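Local coordinates for protein design 2L4HC2_11 (Synthetic construct, PDB 5J2L) that was designed from scratch to self-assemble as a homodimer of helical hairpins, with buried hydrogen-bond networks meant to give the pairing its specificity, at residues 24-35 with 52-63. Residues are numbered along the deposited sequence; the frame is centred on the assembly and turned at random.
Sequences DTEEIRKRLKEI and ELREIIRRLQEQ
Ile56 enters a knobs-into-holes site formed by Ile28, Arg31, Leu32 and Ile35. Its CG1 packs against Ile35 CD1 at 3.7 Å, and its CD1 rests on CB of Arg31. CG2, turned anti to the backbone N, meets both Ile28 CG2 and Leu32 CD2. In return, Ile28 is a knob among Ile56, Arg59, Leu60 and Gln63, with its CD1 3.8 Å from Leu60 CD2.

Charged side chains flank this apolar seam. Arg31 NH2 makes a nearly straight hydrogen-bonded salt bridge of 2.7 Å to Glu52 OE1, in the guanidinium plane but 35° out of the carboxylate plane. Bends at chi2 and chi3 fold the Arg31 chain back so that NH1 also reaches Glu34 OE1 on its own helix, completing a salt-bridge network of the three residues. Water 2 links Arg31 NH2 to Glu52 O. A lysine in place of Arg31 would probably be unable to hold Glu34, Glu52 and this water together, leaving one carboxylate without its mate. Arg59 NH2 forms a second salt bridge across the contact, hydrogen-bonding to Glu27 OE1 on its anti lone pair at 2.7 Å, less straight at 137°. The two flat groups are turned steeply against each other, and Ile28 CG1 lies over one face of the Arg59 guanidinium, toward its rim.

Where 24-35 begins and 52-63 ends, Gln63 NE2 donates to Thr25 OG1 at 2.8 Å. Gln21 extends this polar cluster: its OE1 accepts from Gln63 NE2, and its O bonds Thr25 OG1. The cluster is consistent with a designed buried network.

The axes of segments 24-35 and 52-63 run antiparallel and approach to 10.8 Å. They belong to helices 7-41 and 46-80, the two arms of a coiled-coil hairpin. The second subunit packs its Ile71 on Thr25, Ser64 on Ile28, and Leu67 on Leu60 and Gln63.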
loop_
_atom_site.group_PDB
_atom_site.type_symbol
_atom_site.label_atom_id
_atom_site.label_comp_id
_atom_site.label_asym_id
_atom_site.label_seq_id
_atom_site.Cartn_x
_atom_site.Cartn_y
_atom_site.Cartn_z
ATOM N N ASP A 24 -5.551 -8.822 1.527
ATOM C CA ASP A 24 -5.510 -7.491 2.115
ATOM C C ASP A 24 -5.476 -6.422 1.011
ATOM O O ASP A 24 -6.154 -5.394 1.118
ATOM C CB ASP A 24 -4.320 -7.354 3.088
ATOM C CG ASP A 24 -4.506 -8.175 4.396
ATOM O OD1 ASP A 24 -5.616 -8.562 4.672
ATOM O OD2 ASP A 24 -3.543 -8.407 5.099
ATOM N N THR A 25 -4.705 -6.677 -0.053
ATOM C CA THR A 25 -4.630 -5.745 -1.187
ATOM C C THR A 25 -5.998 -5.552 -1.809
ATOM O O THR A 25 -6.372 -4.429 -2.145
ATOM C CB THR A 25 -3.641 -6.203 -2.273
ATOM O OG1 THR A 25 -2.310 -6.247 -1.746
ATOM C CG2 THR A 25 -3.677 -5.241 -3.452
ATOM N N GLU A 26 -6.746 -6.649 -1.967
ATOM C CA GLU A 26 -8.071 -6.554 -2.570
ATOM C C GLU A 26 -8.994 -5.717 -1.684
ATOM O O GLU A 26 -9.825 -4.965 -2.190
ATOM C CB GLU A 26 -8.673 -7.944 -2.840
ATOM C CG GLU A 26 -10.034 -7.906 -3.534
ATOM C CD GLU A 26 -9.991 -7.300 -4.919
ATOM O OE1 GLU A 26 -8.963 -7.364 -5.559
ATOM O OE2 GLU A 26 -10.996 -6.763 -5.329
ATOM N N GLU A 27 -8.851 -5.850 -0.373
ATOM C CA GLU A 27 -9.667 -5.070 0.537
ATOM C C GLU A 27 -9.332 -3.587 0.417
ATOM O O GLU A 27 -10.230 -2.754 0.375
ATOM C CB GLU A 27 -9.484 -5.533 1.975
ATOM C CG GLU A 27 -10.031 -6.916 2.262
ATOM C CD GLU A 27 -9.897 -7.303 3.706
ATOM O OE1 GLU A 27 -9.394 -6.513 4.475
ATOM O OE2 GLU A 27 -10.318 -8.383 4.045
ATOM N N ILE A 28 -8.045 -3.259 0.344
ATOM C CA ILE A 28 -7.610 -1.873 0.193
ATOM C C ILE A 28 -8.161 -1.269 -1.086
ATOM O O ILE A 28 -8.620 -0.126 -1.087
ATOM C CB ILE A 28 -6.080 -1.755 0.268
ATOM C CG1 ILE A 28 -5.638 -2.061 1.712
ATOM C CG2 ILE A 28 -5.594 -0.388 -0.214
ATOM C CD1 ILE A 28 -4.154 -2.266 1.879
ATOM N N ARG A 29 -8.105 -2.043 -2.164
ATOM C CA ARG A 29 -8.621 -1.608 -3.446
ATOM C C ARG A 29 -10.125 -1.343 -3.356
ATOM O O ARG A 29 -10.606 -0.326 -3.847
ATOM C CB ARG A 29 -8.334 -2.615 -4.528
ATOM C CG ARG A 29 -8.739 -2.132 -5.908
ATOM C CD ARG A 29 -8.425 -3.114 -6.973
ATOM N NE ARG A 29 -8.670 -2.542 -8.288
ATOM C CZ ARG A 29 -9.864 -2.510 -8.909
ATOM N NH1 ARG A 29 -10.926 -3.034 -8.331
ATOM N NH2 ARG A 29 -9.961 -1.944 -10.101
ATOM N N LYS A 30 -10.861 -2.250 -2.726
ATOM C CA LYS A 30 -12.298 -2.058 -2.571
ATOM C C LYS A 30 -12.622 -0.832 -1.733
ATOM O O LYS A 30 -13.513 -0.062 -2.100
ATOM C CB LYS A 30 -12.960 -3.299 -1.976
ATOM C CG LYS A 30 -13.029 -4.474 -2.941
ATOM C CD LYS A 30 -13.706 -5.679 -2.303
ATOM C CE LYS A 30 -13.793 -6.848 -3.287
ATOM N NZ LYS A 30 -14.397 -8.059 -2.666
ATOM N N ARG A 31 -11.885 -0.629 -0.642
ATOM C CA ARG A 31 -12.102 0.532 0.209
ATOM C C ARG A 31 -11.827 1.841 -0.519
ATOM O O ARG A 31 -12.589 2.789 -0.366
ATOM C CB ARG A 31 -11.273 0.462 1.471
ATOM C CG ARG A 31 -11.784 -0.507 2.505
ATOM C CD ARG A 31 -13.072 0.003 3.039
ATOM N NE ARG A 31 -12.856 1.251 3.746
ATOM C CZ ARG A 31 -13.659 2.336 3.720
ATOM N NH1 ARG A 31 -14.773 2.371 3.017
ATOM N NH2 ARG A 31 -13.308 3.397 4.418
ATOM N N LEU A 32 -10.761 1.904 -1.309
ATOM C CA LEU A 32 -10.480 3.131 -2.051
ATOM C C LEU A 32 -11.614 3.451 -3.039
ATOM O O LEU A 32 -11.955 4.621 -3.223
ATOM C CB LEU A 32 -9.101 3.041 -2.731
ATOM C CG LEU A 32 -7.894 3.162 -1.764
ATOM C CD1 LEU A 32 -6.606 2.785 -2.482
ATOM C CD2 LEU A 32 -7.806 4.609 -1.266
ATOM N N LYS A 33 -12.211 2.417 -3.649
ATOM C CA LYS A 33 -13.368 2.630 -4.531
ATOM C C LYS A 33 -14.529 3.209 -3.755
ATOM O O LYS A 33 -15.194 4.139 -4.217
ATOM C CB LYS A 33 -13.816 1.326 -5.204
ATOM C CG LYS A 33 -12.902 0.821 -6.293
ATOM C CD LYS A 33 -13.410 -0.502 -6.878
ATOM C CE LYS A 33 -14.696 -0.303 -7.685
ATOM N NZ LYS A 33 -15.200 -1.578 -8.284
ATOM N N GLU A 34 -14.763 2.659 -2.563
ATOM C CA GLU A 34 -15.850 3.117 -1.716
ATOM C C GLU A 34 -15.642 4.580 -1.331
ATOM O O GLU A 34 -16.573 5.391 -1.364
ATOM C CB GLU A 34 -15.966 2.220 -0.468
ATOM C CG GLU A 34 -16.448 0.802 -0.743
ATOM C CD GLU A 34 -16.382 -0.124 0.464
ATOM O OE1 GLU A 34 -16.127 0.333 1.551
ATOM O OE2 GLU A 34 -16.555 -1.307 0.285
ATOM N N ILE A 35 -14.403 4.915 -0.991
ATOM C CA ILE A 35 -14.087 6.265 -0.534
ATOM C C ILE A 35 -14.301 7.233 -1.706
ATOM O O ILE A 35 -14.881 8.309 -1.529
ATOM C CB ILE A 35 -12.648 6.317 0.023
ATOM C CG1 ILE A 35 -12.577 5.462 1.298
ATOM C CG2 ILE A 35 -12.264 7.756 0.360
ATOM C CD1 ILE A 35 -11.156 5.189 1.785
ATOM N N GLU A 52 -10.910 8.382 6.715
ATOM C CA GLU A 52 -10.905 7.094 6.034
ATOM C C GLU A 52 -9.601 6.883 5.243
ATOM O O GLU A 52 -9.071 5.772 5.212
ATOM C CB GLU A 52 -12.165 6.936 5.162
ATOM C CG GLU A 52 -13.438 6.809 6.014
ATOM C CD GLU A 52 -14.719 6.480 5.272
ATOM O OE1 GLU A 52 -14.689 5.679 4.363
ATOM O OE2 GLU A 52 -15.743 7.015 5.646
ATOM N N LEU A 53 -9.073 7.943 4.636
ATOM C CA LEU A 53 -7.840 7.831 3.875
ATOM C C LEU A 53 -6.631 7.596 4.791
ATOM O O LEU A 53 -5.723 6.842 4.439
ATOM C CB LEU A 53 -7.676 9.058 2.997
ATOM C CG LEU A 53 -8.692 9.134 1.852
ATOM C CD1 LEU A 53 -8.590 10.486 1.158
ATOM C CD2 LEU A 53 -8.411 7.994 0.869
ATOM N N ARG A 54 -6.666 8.221 5.969
ATOM C CA ARG A 54 -5.677 8.067 7.010
ATOM C C ARG A 54 -5.540 6.571 7.324
ATOM O O ARG A 54 -4.431 6.040 7.396
ATOM C CB ARG A 54 -6.098 8.917 8.238
ATOM C CG ARG A 54 -5.147 8.973 9.415
ATOM C CD ARG A 54 -5.594 9.892 10.538
ATOM N NE ARG A 54 -5.540 11.316 10.183
ATOM C CZ ARG A 54 -6.577 12.186 10.066
ATOM N NH1 ARG A 54 -7.818 11.826 10.333
ATOM N NH2 ARG A 54 -6.316 13.437 9.694
ATOM N N GLU A 55 -6.686 5.899 7.467
ATOM C CA GLU A 55 -6.738 4.465 7.748
ATOM C C GLU A 55 -6.182 3.631 6.582
ATOM O O GLU A 55 -5.460 2.660 6.814
ATOM C CB GLU A 55 -8.163 4.064 8.135
ATOM C CG GLU A 55 -8.384 2.567 8.403
ATOM C CD GLU A 55 -7.553 1.986 9.523
ATOM O OE1 GLU A 55 -6.941 2.721 10.263
ATOM O OE2 GLU A 55 -7.542 0.782 9.641
ATOM N N ILE A 56 -6.486 4.012 5.338
ATOM C CA ILE A 56 -5.914 3.299 4.199
ATOM C C ILE A 56 -4.404 3.373 4.236
ATOM O O ILE A 56 -3.725 2.383 3.990
ATOM C CB ILE A 56 -6.381 3.835 2.820
ATOM C CG1 ILE A 56 -7.874 3.616 2.598
ATOM C CG2 ILE A 56 -5.578 3.138 1.721
ATOM C CD1 ILE A 56 -8.273 2.162 2.551
ATOM N N ILE A 57 -3.872 4.542 4.546
ATOM C CA ILE A 57 -2.432 4.672 4.563
ATOM C C ILE A 57 -1.828 3.751 5.606
ATOM O O ILE A 57 -0.842 3.070 5.335
ATOM C CB ILE A 57 -2.011 6.136 4.768
ATOM C CG1 ILE A 57 -2.383 6.943 3.519
ATOM C CG2 ILE A 57 -0.534 6.235 5.079
ATOM C CD1 ILE A 57 -2.276 8.445 3.696
ATOM N N ARG A 58 -2.430 3.727 6.782
ATOM C CA ARG A 58 -1.943 2.896 7.863
ATOM C C ARG A 58 -1.877 1.435 7.387
ATOM O O ARG A 58 -0.886 0.738 7.612
ATOM C CB ARG A 58 -2.837 3.064 9.094
ATOM C CG ARG A 58 -2.302 2.441 10.371
ATOM C CD ARG A 58 -3.309 2.442 11.457
ATOM N NE ARG A 58 -4.413 1.572 11.106
ATOM C CZ ARG A 58 -4.334 0.228 11.127
ATOM N NH1 ARG A 58 -3.207 -0.348 11.488
ATOM N NH2 ARG A 58 -5.374 -0.506 10.777
ATOM N N ARG A 59 -2.933 0.991 6.710
ATOM C CA ARG A 59 -3.016 -0.356 6.188
ATOM C C ARG A 59 -1.922 -0.629 5.147
ATOM O O ARG A 59 -1.301 -1.690 5.157
ATOM C CB ARG A 59 -4.412 -0.603 5.609
ATOM C CG ARG A 59 -5.503 -0.635 6.672
ATOM C CD ARG A 59 -6.841 -1.006 6.139
ATOM N NE ARG A 59 -6.881 -2.396 5.721
ATOM C CZ ARG A 59 -7.954 -3.010 5.187
ATOM N NH1 ARG A 59 -9.073 -2.338 5.015
ATOM N NH2 ARG A 59 -7.872 -4.288 4.852
ATOM N N LEU A 60 -1.667 0.325 4.261
ATOM C CA LEU A 60 -0.612 0.136 3.277
ATOM C C LEU A 60 0.737 0.021 3.959
ATOM O O LEU A 60 1.560 -0.799 3.568
ATOM C CB LEU A 60 -0.587 1.286 2.243
ATOM C CG LEU A 60 -1.726 1.306 1.224
ATOM C CD1 LEU A 60 -1.660 2.605 0.420
ATOM C CD2 LEU A 60 -1.582 0.112 0.301
ATOM N N GLN A 61 0.954 0.841 4.980
ATOM C CA GLN A 61 2.209 0.830 5.708
ATOM C C GLN A 61 2.409 -0.523 6.381
ATOM O O GLN A 61 3.511 -1.071 6.375
ATOM C CB GLN A 61 2.233 1.962 6.717
ATOM C CG GLN A 61 2.301 3.340 6.091
ATOM C CD GLN A 61 2.231 4.441 7.133
ATOM O OE1 GLN A 61 1.691 4.256 8.229
ATOM N NE2 GLN A 61 2.780 5.600 6.805
ATOM N N GLU A 62 1.339 -1.066 6.942
ATOM C CA GLU A 62 1.419 -2.377 7.564
ATOM C C GLU A 62 1.744 -3.454 6.537
ATOM O O GLU A 62 2.565 -4.338 6.792
ATOM C CB GLU A 62 0.126 -2.719 8.305
ATOM C CG GLU A 62 -0.108 -1.901 9.567
ATOM C CD GLU A 62 -1.371 -2.272 10.302
ATOM O OE1 GLU A 62 -2.243 -2.876 9.717
ATOM O OE2 GLU A 62 -1.458 -1.961 11.468
ATOM N N GLN A 63 1.113 -3.374 5.372
ATOM C CA GLN A 63 1.367 -4.341 4.319
ATOM C C GLN A 63 2.820 -4.308 3.897
ATOM O O GLN A 63 3.463 -5.350 3.761
ATOM C CB GLN A 63 0.431 -4.122 3.121
ATOM C CG GLN A 63 0.671 -5.113 2.005
ATOM C CD GLN A 63 -0.392 -5.081 0.934
ATOM O OE1 GLN A 63 -0.617 -4.074 0.251
ATOM N NE2 GLN A 63 -1.062 -6.222 0.796
HETATM O O HOH W 1 -10.228 0.750 5.953
HETATM O O HOH W 2 -10.882 3.645 5.637
#